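Local coordinates for protein RNA N6-adenosine-methyltransferase METTL16 (PDB 6M1U) that methylates the N6 position of adenosine in RNA, U6 small nuclear RNA among its targets, with this vertebrate conserved region probably contributing to RNA binding, at residues S11-L16 / D121-E126; S17-P22 / T35-K40; V52-G55 / V59-F62; E39-D44 / R146-R151; A65-W70 / E131-D136. One frame throughout, in Å; residues are numbered along the deposited sequence.

Interaction 1 (S11-L16 / D121-E126)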
# COMPACT_ATOMS: atom_id res chain seq x y z
N SER A 11 -2.04 2.45 16.22
CA SER A 11 -3.13 3.41 16.34
C SER A 11 -3.66 3.85 14.98
O SER A 11 -4.87 3.99 14.80
CB SER A 11 -2.65 4.62 17.12
OG SER A 11 -1.48 5.09 16.50
N VAL A 12 -2.77 4.10 14.02
CA VAL A 12 -3.26 4.41 12.68
C VAL A 12 -4.08 3.24 12.13
O VAL A 12 -5.12 3.44 11.48
CB VAL A 12 -2.10 4.78 11.73
CG1 VAL A 12 -2.64 5.45 10.47
CG2 VAL A 12 -1.12 5.69 12.43
N MET A 13 -3.67 2.01 12.42
CA MET A 13 -4.52 0.89 12.04
C MET A 13 -5.89 1.01 12.70
O MET A 13 -6.92 1.02 12.01
CB MET A 13 -3.86 -0.43 12.40
CG MET A 13 -2.72 -0.78 11.50
SD MET A 13 -1.96 -2.28 12.09
CE MET A 13 -2.09 -3.27 10.64
N LYS A 14 -5.92 1.16 14.03
CA LYS A 14 -7.20 1.31 14.72
C LYS A 14 -8.08 2.35 14.03
O LYS A 14 -9.27 2.11 13.81
CB LYS A 14 -6.96 1.68 16.19
CG LYS A 14 -6.34 0.55 17.07
CD LYS A 14 -6.47 0.79 18.61
CE LYS A 14 -5.12 0.99 19.34
NZ LYS A 14 -4.47 -0.27 19.82
N GLU A 15 -7.51 3.49 13.64
CA GLU A 15 -8.33 4.48 12.97
C GLU A 15 -8.75 4.03 11.58
O GLU A 15 -9.86 4.34 11.13
CB GLU A 15 -7.57 5.81 12.88
CG GLU A 15 -8.46 7.02 13.05
CD GLU A 15 -9.31 6.93 14.29
OE1 GLU A 15 -10.55 6.88 14.17
OE2 GLU A 15 -8.73 6.87 15.40
N LEU A 16 -7.90 3.28 10.87
CA LEU A 16 -8.31 2.77 9.58
C LEU A 16 -9.45 1.76 9.72
O LEU A 16 -10.36 1.74 8.89
CB LEU A 16 -7.13 2.14 8.86
CG LEU A 16 -6.13 3.12 8.26
CD1 LEU A 16 -4.89 2.34 7.84
CD2 LEU A 16 -6.76 3.84 7.09
N ASP A 121 3.94 -4.27 16.94
CA ASP A 121 2.52 -4.12 17.22
C ASP A 121 1.85 -3.49 16.02
O ASP A 121 0.63 -3.60 15.83
CB ASP A 121 2.27 -3.24 18.46
CG ASP A 121 2.89 -3.80 19.71
OD1 ASP A 121 3.24 -5.00 19.72
OD2 ASP A 121 3.02 -3.04 20.70
N ASP A 122 2.67 -2.80 15.24
CA ASP A 122 2.25 -2.01 14.08
C ASP A 122 2.32 -2.86 12.81
O ASP A 122 2.56 -4.07 12.84
CB ASP A 122 3.12 -0.76 13.95
CG ASP A 122 3.35 -0.06 15.28
OD1 ASP A 122 2.37 0.50 15.84
OD2 ASP A 122 4.50 -0.06 15.76
N ALA A 123 2.15 -2.19 11.68
CA ALA A 123 2.19 -2.81 10.36
C ALA A 123 3.39 -2.27 9.59
O ALA A 123 3.57 -1.05 9.49
CB ALA A 123 0.92 -2.52 9.58
N LEU A 124 4.18 -3.17 9.04
CA LEU A 124 5.26 -2.79 8.15
C LEU A 124 4.77 -2.94 6.72
O LEU A 124 4.29 -4.00 6.33
CB LEU A 124 6.48 -3.67 8.38
CG LEU A 124 7.76 -3.19 7.72
CD1 LEU A 124 8.13 -1.81 8.24
CD2 LEU A 124 8.87 -4.20 7.98
N VAL A 125 4.90 -1.87 5.93
CA VAL A 125 4.59 -1.91 4.51
C VAL A 125 5.92 -2.00 3.77
O VAL A 125 6.72 -1.06 3.82
CB VAL A 125 3.79 -0.68 4.06
CG1 VAL A 125 3.51 -0.75 2.61
CG2 VAL A 125 2.48 -0.54 4.83
N GLU A 126 6.19 -3.13 3.12
CA GLU A 126 7.33 -3.23 2.21
C GLU A 126 6.87 -3.08 0.77
O GLU A 126 5.85 -3.65 0.37
CB GLU A 126 8.09 -4.56 2.32
CG GLU A 126 8.12 -5.25 3.66
CD GLU A 126 9.01 -6.50 3.64
OE1 GLU A 126 9.08 -7.21 2.60
OE2 GLU A 126 9.64 -6.77 4.69

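Interaction 2 (S17-P22 / T35-K40)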
# COMPACT_ATOMS: atom_id res chain seq x y z
N SER A 17 -9.40 0.92 10.75
CA SER A 17 -10.51 -0.01 11.01
C SER A 17 -11.82 0.74 11.19
O SER A 17 -12.81 0.45 10.51
CB SER A 17 -10.24 -0.85 12.25
OG SER A 17 -9.00 -1.52 12.19
N LEU A 18 -11.84 1.69 12.12
CA LEU A 18 -13.03 2.50 12.33
C LEU A 18 -13.55 3.07 11.02
O LEU A 18 -14.76 3.05 10.76
CB LEU A 18 -12.72 3.62 13.31
CG LEU A 18 -12.76 3.24 14.77
CD1 LEU A 18 -12.22 4.42 15.52
CD2 LEU A 18 -14.17 2.90 15.19
N LYS A 19 -12.66 3.59 10.18
CA LYS A 19 -13.15 4.14 8.92
C LYS A 19 -13.73 3.06 8.03
O LYS A 19 -14.69 3.32 7.30
CB LYS A 19 -12.05 4.91 8.20
CG LYS A 19 -12.62 5.93 7.25
CD LYS A 19 -11.56 6.54 6.36
CE LYS A 19 -12.00 7.91 5.83
NZ LYS A 19 -13.31 7.89 5.09
N ALA A 20 -13.18 1.82 8.10
CA ALA A 20 -13.66 0.71 7.29
C ALA A 20 -15.05 0.26 7.69
O ALA A 20 -15.82 -0.20 6.84
CB ALA A 20 -12.70 -0.48 7.39
N SER A 21 -15.38 0.35 8.97
CA SER A 21 -16.77 0.19 9.37
C SER A 21 -17.02 0.93 10.68
O SER A 21 -16.72 0.43 11.77
CB SER A 21 -17.14 -1.30 9.48
OG SER A 21 -16.62 -1.87 10.67
N PRO A 22 -17.54 2.15 10.60
CA PRO A 22 -17.83 2.89 11.84
C PRO A 22 -18.92 2.24 12.67
O PRO A 22 -18.80 2.21 13.89
CB PRO A 22 -18.24 4.27 11.32
CG PRO A 22 -18.75 4.02 9.94
CD PRO A 22 -17.89 2.93 9.40
N THR A 35 -4.25 -3.29 4.07
CA THR A 35 -4.13 -3.75 2.69
C THR A 35 -5.33 -3.34 1.86
O THR A 35 -5.18 -2.81 0.75
CB THR A 35 -3.96 -5.26 2.66
OG1 THR A 35 -2.71 -5.62 3.29
CG2 THR A 35 -3.98 -5.76 1.22
N THR A 36 -6.54 -3.57 2.37
CA THR A 36 -7.71 -3.18 1.59
C THR A 36 -7.84 -1.67 1.45
O THR A 36 -8.54 -1.21 0.54
CB THR A 36 -9.00 -3.74 2.20
OG1 THR A 36 -9.30 -2.98 3.36
CG2 THR A 36 -8.85 -5.19 2.59
N TRP A 37 -7.17 -0.88 2.31
CA TRP A 37 -7.11 0.56 2.06
C TRP A 37 -6.07 0.88 0.99
O TRP A 37 -6.29 1.77 0.16
CB TRP A 37 -6.82 1.34 3.33
CG TRP A 37 -8.02 1.62 4.17
CD1 TRP A 37 -8.26 1.18 5.45
CD2 TRP A 37 -9.16 2.41 3.80
NE1 TRP A 37 -9.49 1.65 5.90
CE2 TRP A 37 -10.05 2.41 4.91
CE3 TRP A 37 -9.51 3.13 2.66
CZ2 TRP A 37 -11.26 3.09 4.89
CZ3 TRP A 37 -10.73 3.81 2.65
CH2 TRP A 37 -11.58 3.78 3.75
N ILE A 38 -4.94 0.18 0.99
CA ILE A 38 -4.03 0.34 -0.15
C ILE A 38 -4.71 -0.09 -1.45
O ILE A 38 -4.57 0.55 -2.49
CB ILE A 38 -2.72 -0.44 0.09
CG1 ILE A 38 -1.98 0.13 1.30
CG2 ILE A 38 -1.82 -0.28 -1.08
CD1 ILE A 38 -0.86 -0.76 1.80
N GLU A 39 -5.52 -1.16 -1.39
CA GLU A 39 -6.24 -1.60 -2.59
C GLU A 39 -7.20 -0.53 -3.06
O GLU A 39 -7.32 -0.28 -4.27
CB GLU A 39 -6.98 -2.90 -2.30
CG GLU A 39 -6.08 -4.12 -2.20
CD GLU A 39 -6.79 -5.37 -1.69
OE1 GLU A 39 -7.90 -5.29 -1.12
OE2 GLU A 39 -6.21 -6.46 -1.87
N LYS A 40 -7.87 0.16 -2.13
CA LYS A 40 -8.72 1.28 -2.50
C LYS A 40 -7.90 2.40 -3.15
O LYS A 40 -8.29 2.95 -4.18
CB LYS A 40 -9.46 1.80 -1.26
CG LYS A 40 -10.85 2.35 -1.52
CD LYS A 40 -10.81 3.80 -1.95
CE LYS A 40 -12.05 4.14 -2.77
NZ LYS A 40 -12.30 5.62 -2.83

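Interaction 3 (V52-G55 / V59-F62)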
# COMPACT_ATOMS: atom_id res chain seq x y z
N VAL A 52 -1.53 -11.88 -4.04
CA VAL A 52 -0.74 -13.05 -4.42
C VAL A 52 -0.51 -13.89 -3.17
O VAL A 52 -0.58 -13.38 -2.03
CB VAL A 52 0.58 -12.64 -5.12
CG1 VAL A 52 0.28 -12.13 -6.51
CG2 VAL A 52 1.23 -11.57 -4.33
N PRO A 53 -0.22 -15.18 -3.35
CA PRO A 53 0.23 -16.00 -2.21
C PRO A 53 1.37 -15.32 -1.47
O PRO A 53 2.24 -14.69 -2.06
CB PRO A 53 0.69 -17.30 -2.87
CG PRO A 53 0.84 -16.95 -4.38
CD PRO A 53 -0.20 -15.93 -4.63
N CYS A 54 1.33 -15.42 -0.15
CA CYS A 54 2.27 -14.70 0.70
C CYS A 54 2.62 -15.59 1.89
O CYS A 54 2.31 -16.79 1.91
CB CYS A 54 1.66 -13.37 1.16
SG CYS A 54 0.05 -13.62 1.87
N GLY A 55 3.27 -14.98 2.89
CA GLY A 55 3.56 -15.66 4.13
C GLY A 55 2.37 -15.69 5.06
O GLY A 55 1.33 -15.07 4.84
N VAL A 59 0.02 -9.86 4.17
CA VAL A 59 -0.81 -9.84 2.97
C VAL A 59 -0.01 -9.15 1.86
O VAL A 59 0.66 -8.15 2.12
CB VAL A 59 -2.12 -9.09 3.21
CG1 VAL A 59 -3.01 -9.13 1.96
CG2 VAL A 59 -2.82 -9.65 4.42
N SER A 60 -0.09 -9.67 0.64
CA SER A 60 0.71 -9.15 -0.46
C SER A 60 -0.16 -8.71 -1.63
O SER A 60 -1.09 -9.43 -2.03
CB SER A 60 1.71 -10.19 -0.98
OG SER A 60 2.47 -10.72 0.09
N LEU A 61 0.17 -7.55 -2.19
CA LEU A 61 -0.34 -7.11 -3.48
C LEU A 61 0.76 -7.18 -4.52
O LEU A 61 1.87 -6.71 -4.27
CB LEU A 61 -0.81 -5.67 -3.42
CG LEU A 61 -1.96 -5.47 -2.50
CD1 LEU A 61 -2.22 -3.98 -2.51
CD2 LEU A 61 -3.09 -6.29 -3.11
N PHE A 62 0.46 -7.72 -5.69
CA PHE A 62 1.30 -7.51 -6.86
C PHE A 62 0.64 -6.44 -7.71
O PHE A 62 -0.56 -6.53 -8.01
CB PHE A 62 1.48 -8.79 -7.67
CG PHE A 62 2.50 -8.65 -8.76
CD1 PHE A 62 2.15 -8.18 -10.02
CD2 PHE A 62 3.84 -8.95 -8.52
CE1 PHE A 62 3.10 -8.04 -11.00
CE2 PHE A 62 4.79 -8.78 -9.52
CZ PHE A 62 4.42 -8.34 -10.75

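Interaction 4 (E39-D44 / R146-R151)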
# COMPACT_ATOMS: atom_id res chain seq x y z
N GLU A 39 -5.52 -1.16 -1.39
CA GLU A 39 -6.24 -1.60 -2.59
C GLU A 39 -7.20 -0.53 -3.06
O GLU A 39 -7.32 -0.28 -4.27
CB GLU A 39 -6.98 -2.90 -2.30
CG GLU A 39 -6.08 -4.12 -2.20
CD GLU A 39 -6.79 -5.37 -1.69
OE1 GLU A 39 -7.90 -5.29 -1.12
OE2 GLU A 39 -6.21 -6.46 -1.87
N LYS A 40 -7.87 0.16 -2.13
CA LYS A 40 -8.72 1.28 -2.50
C LYS A 40 -7.90 2.40 -3.15
O LYS A 40 -8.29 2.95 -4.18
CB LYS A 40 -9.46 1.80 -1.26
CG LYS A 40 -10.85 2.35 -1.52
CD LYS A 40 -10.81 3.80 -1.95
CE LYS A 40 -12.05 4.14 -2.77
NZ LYS A 40 -12.30 5.62 -2.83
N ILE A 41 -6.75 2.72 -2.58
CA ILE A 41 -5.94 3.81 -3.09
C ILE A 41 -5.44 3.51 -4.49
O ILE A 41 -5.37 4.40 -5.36
CB ILE A 41 -4.77 4.08 -2.12
CG1 ILE A 41 -5.30 4.67 -0.82
CG2 ILE A 41 -3.67 4.92 -2.82
CD1 ILE A 41 -4.36 4.53 0.31
N LEU A 42 -5.05 2.26 -4.73
CA LEU A 42 -4.48 1.90 -6.03
C LEU A 42 -5.56 1.89 -7.10
O LEU A 42 -5.38 2.49 -8.16
CB LEU A 42 -3.76 0.55 -5.97
CG LEU A 42 -2.54 0.55 -5.05
CD1 LEU A 42 -1.91 -0.83 -4.90
CD2 LEU A 42 -1.53 1.54 -5.54
N THR A 43 -6.71 1.24 -6.82
CA THR A 43 -7.76 1.22 -7.85
C THR A 43 -8.16 2.64 -8.24
O THR A 43 -8.38 2.90 -9.42
CB THR A 43 -9.02 0.46 -7.40
OG1 THR A 43 -9.58 1.15 -6.29
CG2 THR A 43 -8.73 -0.96 -7.00
N ASP A 44 -8.18 3.56 -7.28
CA ASP A 44 -8.48 4.96 -7.59
C ASP A 44 -7.48 5.54 -8.58
O ASP A 44 -7.86 6.36 -9.41
CB ASP A 44 -8.53 5.79 -6.30
CG ASP A 44 -9.74 5.44 -5.41
OD1 ASP A 44 -10.61 4.64 -5.84
OD2 ASP A 44 -9.81 5.97 -4.26
N ARG A 146 1.47 6.07 1.13
CA ARG A 146 1.60 6.43 2.53
C ARG A 146 1.01 7.81 2.80
O ARG A 146 0.39 8.02 3.85
CB ARG A 146 3.08 6.38 2.93
CG ARG A 146 3.37 6.71 4.37
CD ARG A 146 4.85 6.55 4.64
NE ARG A 146 5.20 6.83 6.02
CZ ARG A 146 6.40 6.57 6.54
NH1 ARG A 146 7.33 6.01 5.76
NH2 ARG A 146 6.66 6.85 7.82
N ASN A 147 1.16 8.74 1.86
CA ASN A 147 0.51 10.04 2.02
C ASN A 147 -1.00 9.89 1.98
O ASN A 147 -1.71 10.43 2.83
CB ASN A 147 1.00 11.03 0.95
CG ASN A 147 2.33 11.71 1.34
OD1 ASN A 147 3.00 11.32 2.32
ND2 ASN A 147 2.72 12.72 0.57
N GLN A 148 -1.50 9.09 1.03
CA GLN A 148 -2.94 8.88 0.94
C GLN A 148 -3.48 8.25 2.22
O GLN A 148 -4.57 8.62 2.68
CB GLN A 148 -3.27 8.02 -0.28
CG GLN A 148 -4.61 8.36 -0.90
CD GLN A 148 -4.71 9.82 -1.32
OE1 GLN A 148 -4.01 10.26 -2.22
NE2 GLN A 148 -5.58 10.57 -0.67
N ILE A 149 -2.72 7.33 2.83
CA ILE A 149 -3.17 6.70 4.07
C ILE A 149 -3.44 7.75 5.13
O ILE A 149 -4.48 7.72 5.80
CB ILE A 149 -2.16 5.66 4.60
CG1 ILE A 149 -2.32 4.32 3.89
CG2 ILE A 149 -2.31 5.51 6.12
CD1 ILE A 149 -1.38 3.24 4.43
N PHE A 150 -2.53 8.69 5.28
CA PHE A 150 -2.66 9.62 6.38
C PHE A 150 -3.70 10.69 6.09
O PHE A 150 -4.30 11.20 7.03
CB PHE A 150 -1.29 10.20 6.75
CG PHE A 150 -0.44 9.23 7.53
CD1 PHE A 150 -0.65 9.04 8.89
CD2 PHE A 150 0.52 8.45 6.88
CE1 PHE A 150 0.10 8.12 9.59
CE2 PHE A 150 1.29 7.53 7.58
CZ PHE A 150 1.08 7.36 8.93
N ARG A 151 -3.99 10.99 4.83
CA ARG A 151 -5.17 11.81 4.60
C ARG A 151 -6.43 11.13 5.13
O ARG A 151 -7.22 11.75 5.85
CB ARG A 151 -5.29 12.16 3.11
CG ARG A 151 -4.17 13.08 2.68
CD ARG A 151 -4.53 13.91 1.46
NE ARG A 151 -5.08 15.21 1.84
CZ ARG A 151 -5.35 16.19 0.97
NH1 ARG A 151 -5.10 16.00 -0.33
NH2 ARG A 151 -5.85 17.34 1.40

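Interaction 5 (A65-W70 / E131-D136)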
# COMPACT_ATOMS: atom_id res chain seq x y z
N ALA A 65 1.94 -0.71 -12.56
CA ALA A 65 1.67 0.67 -12.92
C ALA A 65 2.37 0.99 -14.23
O ALA A 65 3.25 0.25 -14.68
CB ALA A 65 2.12 1.64 -11.82
N ILE A 66 1.95 2.08 -14.87
CA ILE A 66 2.52 2.50 -16.15
C ILE A 66 3.23 3.84 -15.94
O ILE A 66 2.81 4.67 -15.14
CB ILE A 66 1.45 2.59 -17.25
CG1 ILE A 66 2.12 2.72 -18.63
CG2 ILE A 66 0.51 3.75 -17.01
CD1 ILE A 66 1.48 1.86 -19.72
N GLU A 67 4.35 4.02 -16.63
CA GLU A 67 5.13 5.24 -16.51
C GLU A 67 5.35 5.82 -17.89
O GLU A 67 5.40 5.09 -18.87
CB GLU A 67 6.47 4.98 -15.88
CG GLU A 67 7.30 3.93 -16.58
CD GLU A 67 8.79 4.08 -16.28
OE1 GLU A 67 9.38 5.13 -16.69
OE2 GLU A 67 9.34 3.16 -15.63
N ASN A 68 5.46 7.14 -17.96
CA ASN A 68 5.81 7.79 -19.21
C ASN A 68 7.08 8.60 -19.02
O ASN A 68 7.20 9.36 -18.05
CB ASN A 68 4.65 8.67 -19.70
CG ASN A 68 3.86 9.24 -18.58
OD1 ASN A 68 4.18 9.03 -17.41
ND2 ASN A 68 2.81 9.97 -18.92
N SER A 69 8.04 8.42 -19.94
CA SER A 69 9.32 9.11 -19.92
C SER A 69 9.48 9.81 -21.27
O SER A 69 9.87 9.20 -22.26
CB SER A 69 10.49 8.15 -19.63
OG SER A 69 10.84 7.38 -20.76
N TRP A 70 9.14 11.09 -21.29
CA TRP A 70 9.18 11.93 -22.48
C TRP A 70 10.28 12.98 -22.32
O TRP A 70 11.02 13.00 -21.33
CB TRP A 70 7.79 12.55 -22.72
CG TRP A 70 6.69 11.54 -23.16
CD1 TRP A 70 5.71 10.97 -22.37
CD2 TRP A 70 6.45 11.04 -24.49
NE1 TRP A 70 4.90 10.15 -23.12
CE2 TRP A 70 5.33 10.17 -24.43
CE3 TRP A 70 7.08 11.23 -25.73
CZ2 TRP A 70 4.84 9.50 -25.55
CZ3 TRP A 70 6.57 10.57 -26.84
CH2 TRP A 70 5.47 9.72 -26.74
N GLU A 131 10.22 -4.91 -11.75
CA GLU A 131 10.43 -4.74 -13.18
C GLU A 131 10.13 -3.30 -13.56
O GLU A 131 9.18 -2.71 -13.05
CB GLU A 131 9.53 -5.69 -13.98
CG GLU A 131 10.25 -6.73 -14.79
CD GLU A 131 9.30 -7.44 -15.75
OE1 GLU A 131 8.28 -8.00 -15.27
OE2 GLU A 131 9.55 -7.45 -16.98
N GLY A 132 10.94 -2.74 -14.48
CA GLY A 132 10.68 -1.43 -15.05
C GLY A 132 11.92 -0.58 -15.17
O GLY A 132 13.01 -1.05 -14.82
N GLN A 133 11.79 0.67 -15.61
CA GLN A 133 12.96 1.49 -15.90
C GLN A 133 13.44 2.30 -14.70
O GLN A 133 14.55 2.09 -14.19
CB GLN A 133 12.66 2.42 -17.07
CG GLN A 133 11.93 1.74 -18.19
CD GLN A 133 12.17 2.42 -19.53
OE1 GLN A 133 12.88 3.43 -19.60
NE2 GLN A 133 11.60 1.87 -20.59
N ASN A 134 12.61 3.22 -14.22
CA ASN A 134 13.03 4.18 -13.20
C ASN A 134 12.65 3.63 -11.83
O ASN A 134 11.50 3.77 -11.40
CB ASN A 134 12.38 5.53 -13.47
CG ASN A 134 12.90 6.61 -12.57
OD1 ASN A 134 14.05 6.54 -12.08
ND2 ASN A 134 12.09 7.64 -12.34
N ARG A 135 13.62 3.02 -11.14
CA ARG A 135 13.36 2.48 -9.80
C ARG A 135 12.83 3.54 -8.87
O ARG A 135 12.09 3.22 -7.95
CB ARG A 135 14.64 1.86 -9.21
CG ARG A 135 15.12 0.61 -9.93
CD ARG A 135 16.36 -0.02 -9.28
NE ARG A 135 16.89 -1.19 -10.01
CZ ARG A 135 18.02 -1.84 -9.72
NH1 ARG A 135 18.77 -1.44 -8.69
NH2 ARG A 135 18.42 -2.88 -10.45
N ASP A 136 13.16 4.81 -9.14
CA ASP A 136 12.76 5.94 -8.32
C ASP A 136 11.29 6.26 -8.46
O ASP A 136 10.78 7.13 -7.74
CB ASP A 136 13.60 7.18 -8.67
CG ASP A 136 15.09 6.88 -8.72
OD1 ASP A 136 15.55 6.01 -7.93
OD2 ASP A 136 15.82 7.49 -9.54

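Interaction 1 (S11-L16 / D121-E126)
Met13 lays its sulfur over one face of the peptide linking Asp122 to Ala123, the flat group of this contact. SD stands 4.4 Å from Asp122 C and 4.1 Å from Ala123 N. The other flat group close by, the carboxylate of Asp122, turns elsewhere: its OD1 accepts a hydrogen bond from the backbone N of Ala10 at the start of helix 10-20, and so ties the strand to the same helix by a polar route.

Beyond the sulfur, the chain of Met13 closes on the side chain of Ala123. The methyl Met13 CE lies 3.3 Å from Ala123 CB, and Met13 SD is 3.8 Å from the same carbon. CG sits opposite the carbonyl carbon (chi1 -73°), and the bend at chi3 (124°) brings the terminal methyl round to the alanine. Both residue types suit the place. Alanine keeps the strand low where the helix comes near, and methionine is long and flexible enough to bridge the 7.6 Å between Met13 CA and Asp122 CA.

Val8 of the neighbouring strand 4-8, together with Ile31 and Val34 of helix 30-44, also packs on Met13. With apolar neighbours from strand and helix, this thioether joins helix to sheet by dispersion and water exclusion, while the Asp122 carboxylate supplies a hydrogen bond to helix 10-20.

Interaction 2 (S17-P22 / T35-K40)
Trp37 spans the gap between helix 30-44 and the end of helix 10-20, while Thr35 before it and Ile38 after it turn to the sheet. Its CG stands opposite the carbonyl carbon (chi1 -84°), which carries the indole toward helix 10-20, where it meets Lys19 and Ala20. The methylenes of Lys19 cross it at about a right angle: Lys19 CD lies 3.8 Å from Trp37 CZ2, and Lys19 CB is 3.9 Å from that same CZ2. The backbone N of Ala20 comes at the ring edge, 4.0 Å from Trp37 CZ2. Ala20 CB lies 4.1 Å from Trp37 NE1, a small side chain that lets the ring come close. NE1 itself is hydrogen-bonded to the carbonyl of Leu16. Leu152 of helix 136-153 touches both Lys19 and Trp37 as well.

An alanine in place of Trp37 is likely to leave the Leu16 carbonyl without this partner and open a gap beside the Lys19 methylenes. Indole thus suits the site by its double chemistry: the benzo end of the ring packs on lysine methylenes, while the one N-H holds the neighbouring helix by a polar bond.

Interaction 3 (V52-G55 / V59-F62)
Val52 and Cys54 make the closely packed part of this contact, both resting on Ser60 of strand 58-67. Val52 uses its two methyls and its backbone N. CG2 lies 3.7 Å from Ser60 CB, and CG1 of Val52 reaches Phe62 CB, also at 3.7 Å. CG1 stands opposite the carbonyl carbon (chi1 -73°), which spreads the two methyls along the strand to Ser60 and Phe62, two residues on the same face. Between the backbones, Val52 N donates to Ser60 O over 3.2 Å, with an angle of 158° at the hydrogen. A beta-branched residue suits extended backbone and is broad enough to cover two neighbours. Cys54 leans in from the loop: its CB packs 3.8 Å from Ser60 CB, and its sulfur SG lies 4.0 Å from Val59 CA.

Phe62 shares only its CB with Val52. Its CG lies anti to the backbone N, and the ring leads away from the segment 52-55 toward Lys111.

The loose side belongs to Pro53, which turns its ring from the strand, and to Gly55, which stays at the surface. Ser60 is better enclosed: its hydroxyl is hydrogen-bonded to Asn115 on strand 108-119, so a small polar residue suits this face beside Asn115. Val59 and Leu61 point to the other face, onto helix 30-44.

Strand 48-52, the connecting loop and strand 58-67 form a beta-hairpin at one margin of the antiparallel sheet, its arms joined further along by backbone pairing of Phe62 with Lys50.

Interaction 4 (E39-D44 / R146-R151)
Ile41 reaches from helix 30-44 to the aliphatic root of Gln148 on helix 136-153. Its first torsion (chi1 -69°) puts CG1 opposite the carbonyl carbon and CG2 opposite the backbone N, and the extended second torsion pushes CD1 out as the foremost atom. Ile41 CD1 comes 3.7 Å from Gln148 CB, Ile41 CG1 lies 3.8 Å from Gln148 CG, and Ile41 CG2 stands 4.0 Å from Gln148 CB. The two chains pass each other obliquely. CB and CG of Gln148 lie against the isoleucine, and the bend at chi2 (58°) turns the amide end away. This explains how a partly exposed polar residue can face an apolar one: its methylenes pack and its amide departs.

Ile149 adds a second apolar partner, with CG1 4.1 Å from Ile41 CD1. It also touches Phe6 and Val8 of strand 4-8. Replacing Ile41 by alanine would probably open a gap between the two helices and leave the Gln148 methylenes and Ile149 without their cover from this side.

Within the first helix, at its exposed surface, polar groups bond to one another. Lys40 NZ makes a salt bridge with Asp44 OD2 at 2.9 Å, one helical turn on, meeting the syn lone pair of the carboxylate. Thr43 OG1 donates to Lys40 O, which also receives Asp44 N from the same face of its plane.

Buried Ile41 and Ile149 thus face the interior while exposed Lys40 and Asp44 pair at the surface, where two helices in contact belong to the helical layer that covers one face of an antiparallel sheet, a two-layer alpha/beta architecture.

Interaction 5 (A65-W70 / E131-D136)
The side chain of Glu67 reaches over to the backbone and CB of Gln133, and one oxygen, OE2, does all the touching. The backbone N of Gln133 donates to Glu67 OE2 in a weak hydrogen bond, 3.5 Å long and bent to 147° at the hydrogen, which may stabilise the negative charge of the buried glutamate only modestly. Beside it, Asn134 N lies 3.6 Å from the same Glu67 OE2, so two successive peptide N-H groups gather near one carboxylate oxygen. The methylenes of Gln133 flank that oxygen too, Gln133 CB being 3.7 Å from Glu67 OE2.

The torsions of Glu67 explain the reach. CG takes the crowded position between the backbone N and the carbonyl carbon (chi1 56°), and beyond it the chain runs extended, delivering the carboxylate to the loop. Glutamate suits this place because an acid of that length can bridge from a strand to a loop and accept weakly from a backbone N-H.

The contact sits at one end of the antiparallel sheet, where strand 58-67 finishes and strand 122-131 passes into the loop before helix 136-153. Strand 108-119 runs between these two. Its Tyr108 touches Glu67, Ser69 and Gln133 alike, and also pairs with Glu67 through the backbone.

Gly132 allows the chain to turn just before Gln133: at the phi of Gly132, 138°, a side-chain carbon would jam against the carbonyl O of Glu131. Glu131, exposed at the strand end, forms a salt bridge with Lys111.

Overall arrangement
The five contacts describe one two-layer domain, with helices 10-20, 30-44 and 136-153 covering one face of a five-stranded antiparallel sheet. Interaction 1 joins the first helix to the sheet, and interactions 2 and 4, with centres 10 Å apart, join helix 30-44 to its two helical neighbours. Interaction 3 is the hairpin of the sheet's margin; Leu61 carries it onto helix 30-44. Interaction 5 shares strand 58-67 with it but lies across the chain's centre from interactions 1 and 2, its centre about 28 Å from the centre of each. Along the chain, interactions 2 and 3 nest within interaction 1, whereas interactions 1 and 4 cross, so early and late segments interlock in one compact unit.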